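Local coordinates for protein TsrE (PDB 7CWW) that probably acts as a cyclase in the biosynthesis of a thiopeptide antibiotic in Streptomyces laurentii, at residues E19-L22 and L23-A27; H152-P155 and S156-K159. One frame throughout, in Å; residues are numbered along the deposited sequence.

Contact 1 of 2, residues E19-L22 and L23-A27; sequences EDLL and LDVAA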
# COMPACT_ATOMS: atom_id res chain seq x y z
N GLU A 19 -15.04 -3.40 -9.97
CA GLU A 19 -14.30 -4.63 -10.25
C GLU A 19 -14.86 -5.33 -11.47
O GLU A 19 -14.11 -5.73 -12.37
CB GLU A 19 -14.34 -5.53 -9.01
CG GLU A 19 -13.61 -6.85 -9.13
CD GLU A 19 -13.64 -7.63 -7.82
OE1 GLU A 19 -13.34 -7.02 -6.76
OE2 GLU A 19 -13.99 -8.83 -7.85
N ASP A 20 -16.19 -5.51 -11.52
CA ASP A 20 -16.84 -6.11 -12.69
C ASP A 20 -16.48 -5.36 -13.98
O ASP A 20 -16.13 -5.98 -14.99
CB ASP A 20 -18.36 -6.11 -12.51
CG ASP A 20 -18.82 -7.02 -11.38
OD1 ASP A 20 -18.18 -8.07 -11.13
OD2 ASP A 20 -19.85 -6.69 -10.74
N LEU A 21 -16.59 -4.03 -13.96
CA LEU A 21 -16.27 -3.24 -15.15
C LEU A 21 -14.81 -3.41 -15.55
O LEU A 21 -14.48 -3.49 -16.74
CB LEU A 21 -16.57 -1.77 -14.90
CG LEU A 21 -18.04 -1.39 -14.81
CD1 LEU A 21 -18.16 0.05 -14.31
CD2 LEU A 21 -18.67 -1.57 -16.18
N LEU A 22 -13.93 -3.44 -14.56
CA LEU A 22 -12.51 -3.59 -14.84
C LEU A 22 -12.21 -4.93 -15.50
O LEU A 22 -11.55 -4.99 -16.55
CB LEU A 22 -11.74 -3.42 -13.54
CG LEU A 22 -10.22 -3.32 -13.52
CD1 LEU A 22 -9.71 -2.28 -14.50
CD2 LEU A 22 -9.83 -2.94 -12.10
N LEU A 23 -12.70 -6.02 -14.91
CA LEU A 23 -12.36 -7.35 -15.42
C LEU A 23 -13.12 -7.70 -16.69
O LEU A 23 -12.58 -8.43 -17.54
CB LEU A 23 -12.64 -8.41 -14.36
CG LEU A 23 -11.90 -8.24 -13.03
CD1 LEU A 23 -12.31 -9.34 -12.05
CD2 LEU A 23 -10.41 -8.26 -13.28
N ASP A 24 -14.35 -7.23 -16.83
CA ASP A 24 -15.21 -7.68 -17.93
C ASP A 24 -15.32 -6.69 -19.08
O ASP A 24 -15.68 -7.11 -20.18
CB ASP A 24 -16.61 -8.01 -17.40
CG ASP A 24 -16.58 -9.12 -16.35
OD1 ASP A 24 -15.59 -9.89 -16.33
OD2 ASP A 24 -17.55 -9.22 -15.57
N VAL A 25 -15.04 -5.41 -18.86
CA VAL A 25 -15.22 -4.39 -19.90
C VAL A 25 -13.91 -3.67 -20.17
O VAL A 25 -13.42 -3.64 -21.30
CB VAL A 25 -16.33 -3.40 -19.49
CG1 VAL A 25 -16.52 -2.31 -20.55
CG2 VAL A 25 -17.63 -4.12 -19.23
N ALA A 26 -13.32 -3.07 -19.13
CA ALA A 26 -12.25 -2.10 -19.34
C ALA A 26 -10.93 -2.76 -19.71
O ALA A 26 -10.30 -2.39 -20.71
CB ALA A 26 -12.09 -1.21 -18.10
N ALA A 27 -10.47 -3.74 -18.92
CA ALA A 27 -9.21 -4.40 -19.25
C ALA A 27 -9.24 -5.08 -20.62
O ALA A 27 -8.28 -4.91 -21.38
CB ALA A 27 -8.83 -5.39 -18.15
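The peptide carbonyl of Leu-21 faces two N-H groups of the next turn, which reach it from different directions. Ala-26 N approaches almost head-on to the carbonyl, 2.7 Å from Leu-21 O, whereas Val-25 N, 2.9 Å from the same oxygen, stands about 40° out of the carbonyl plane. The neighbouring carbonyl of Leu-22 takes its donor in its own plane: Ala-27 N is 2.9 Å from Leu-22 O. Together they illustrate how an alpha helix widens locally into a pi-type turn. Up to Leu-21 the bonds span four residues, as between Leu-23 N and Glu-19 O (2.9 Å); the bonds of Ala-26 and Ala-27 span five, and the oxygen of Leu-21 is gripped in both patterns.

Leu-21 and Val-25 lie side by side, the branch CD2 of the leucine 4.1 Å from CG2 of the valine, on a face of helix 15-35 that His-77 of helix 65-78 also touches. With CG anti to the backbone N (chi1 -171°), Leu-22 meets Trp-42 and Tyr-44 of the sheet, and its CD1 makes a loose contact, 4.4 Å, with CB of Ala-26. Glu-19 and Leu-23 run alongside each other as well, CG of Glu-19 being 4.1 Å from CD1 of Leu-23, while the extended chain of the glutamate delivers its carboxylate to a salt bridge with Arg-134.

One turn apart, the carboxylates of Asp-20 and Asp-24 approach to 4.6 Å between OD1 of the first and OD2 of the second. Arg-128 NH2 forms a salt bridge with each of those oxygens, so its positive charge probably offsets the repulsion between the two acids and ties this helix to the loop beyond helix 106-127.

Contact 2 of 2, residues H152-P155 and S156-K159; sequences HLPP and SIAK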
# COMPACT_ATOMS: atom_id res chain seq x y z
N HIS A 152 17.49 -3.40 2.21
CA HIS A 152 17.75 -2.14 1.51
C HIS A 152 17.66 -0.93 2.44
O HIS A 152 17.86 0.20 1.99
CB HIS A 152 16.79 -2.00 0.33
CG HIS A 152 16.80 -3.20 -0.58
ND1 HIS A 152 17.81 -3.44 -1.48
CD2 HIS A 152 15.94 -4.24 -0.69
CE1 HIS A 152 17.58 -4.57 -2.12
NE2 HIS A 152 16.45 -5.07 -1.66
N LEU A 153 17.39 -1.16 3.73
CA LEU A 153 17.27 -0.10 4.72
C LEU A 153 18.66 0.41 5.10
O LEU A 153 19.68 -0.20 4.74
CB LEU A 153 16.53 -0.64 5.94
CG LEU A 153 15.03 -0.86 5.74
CD1 LEU A 153 14.40 -1.55 6.94
CD2 LEU A 153 14.34 0.49 5.49
N PRO A 154 18.75 1.53 5.81
CA PRO A 154 20.02 1.92 6.43
C PRO A 154 20.55 0.77 7.28
O PRO A 154 19.77 0.09 7.97
CB PRO A 154 19.64 3.12 7.30
CG PRO A 154 18.39 3.65 6.72
CD PRO A 154 17.66 2.48 6.13
N PRO A 155 21.86 0.53 7.24
CA PRO A 155 22.43 -0.63 7.94
C PRO A 155 22.06 -0.72 9.41
O PRO A 155 21.94 -1.82 9.96
CB PRO A 155 23.94 -0.43 7.76
CG PRO A 155 24.05 0.34 6.49
CD PRO A 155 22.89 1.29 6.51
N SER A 156 21.87 0.42 10.09
CA SER A 156 21.54 0.35 11.50
C SER A 156 20.13 -0.19 11.75
O SER A 156 19.83 -0.57 12.89
CB SER A 156 21.70 1.73 12.13
OG SER A 156 21.06 2.71 11.32
N ILE A 157 19.28 -0.27 10.73
CA ILE A 157 17.98 -0.91 10.90
C ILE A 157 17.89 -2.15 10.01
O ILE A 157 17.17 -3.11 10.34
CB ILE A 157 16.83 0.08 10.62
CG1 ILE A 157 15.49 -0.50 11.05
CG2 ILE A 157 16.79 0.47 9.18
CD1 ILE A 157 15.08 -0.09 12.44
N ALA A 158 18.62 -2.16 8.90
CA ALA A 158 18.67 -3.35 8.05
C ALA A 158 19.17 -4.58 8.81
O ALA A 158 18.82 -5.71 8.45
CB ALA A 158 19.56 -3.09 6.83
N LYS A 159 19.98 -4.38 9.85
CA LYS A 159 20.44 -5.50 10.67
C LYS A 159 19.29 -6.35 11.21
O LYS A 159 19.51 -7.52 11.52
CB LYS A 159 21.28 -4.97 11.84
CG LYS A 159 20.45 -4.18 12.86
CD LYS A 159 21.33 -3.63 14.00
CE LYS A 159 20.46 -3.13 15.16
NZ LYS A 159 21.32 -2.58 16.27
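Ile-157 points its CG2 methyl back at Leu-153 because CG1 is anti to the backbone N (chi1 -169°), which leaves CG2 between that nitrogen and the carbonyl carbon. Leu-153 answers with CG anti to its own carbonyl carbon (chi1 -73°), and CD1 comes 3.8 Å from the same methyl. The setting is the N-terminus of the short helix 155-158, where Pro-154 occupies the N-cap position and Pro-155 opens the first turn. Pro-155 exemplifies how proline suits a first turn, where an N-H would have no helical acceptor; the carbonyl of Pro-154 accepts the first helical bonds.

Pro-154 O accepts twice, from Ala-158 N at 2.7 Å, in a nearly straight bond, and from Ile-157 N at 2.8 Å, which stands well above the carbonyl plane. Pro-155 O receives Lys-159 N in a longer bond of 3.2 Å. CB of Leu-153, just before the cap, lies 4.0 Å from CB of Ala-158, five residues on, as in a hydrophobic staple.

Beyond the turn, Ser-156 OG is hydrogen-bonded to Tyr-299 OH, Met-303 of helix 298-306 touches Pro-154 and Ile-157, and the side chain of Leu-153 lines the pocket of a bound polyethylene glycol. The tightest apolar approach joins CB of Leu-153 to CG2 of Ile-157, at 3.4 Å, a snug fit for two carbons.

Overall arrangement
Contact 1 comes first along the chain and contact 2 comes later; the middle of the molecule lies between them, with centres 41 Å apart and about 28 Å between nearest atoms. Residues 19-27 belong to helix 15-35, which packs beside the three-stranded antiparallel sheet; residues 152-159 lie in the mainly helical remainder, close to the bound glycol. Helix 131-149 connects the two regions: its start lies beside contact 1, through Arg-134 and Glu-19, and its far end leads into the loop that opens contact 2. The pair thus samples distant regions of a protein related to the C-terminal part of lantibiotic dehydratases, with only the second bordering the ligand pocket.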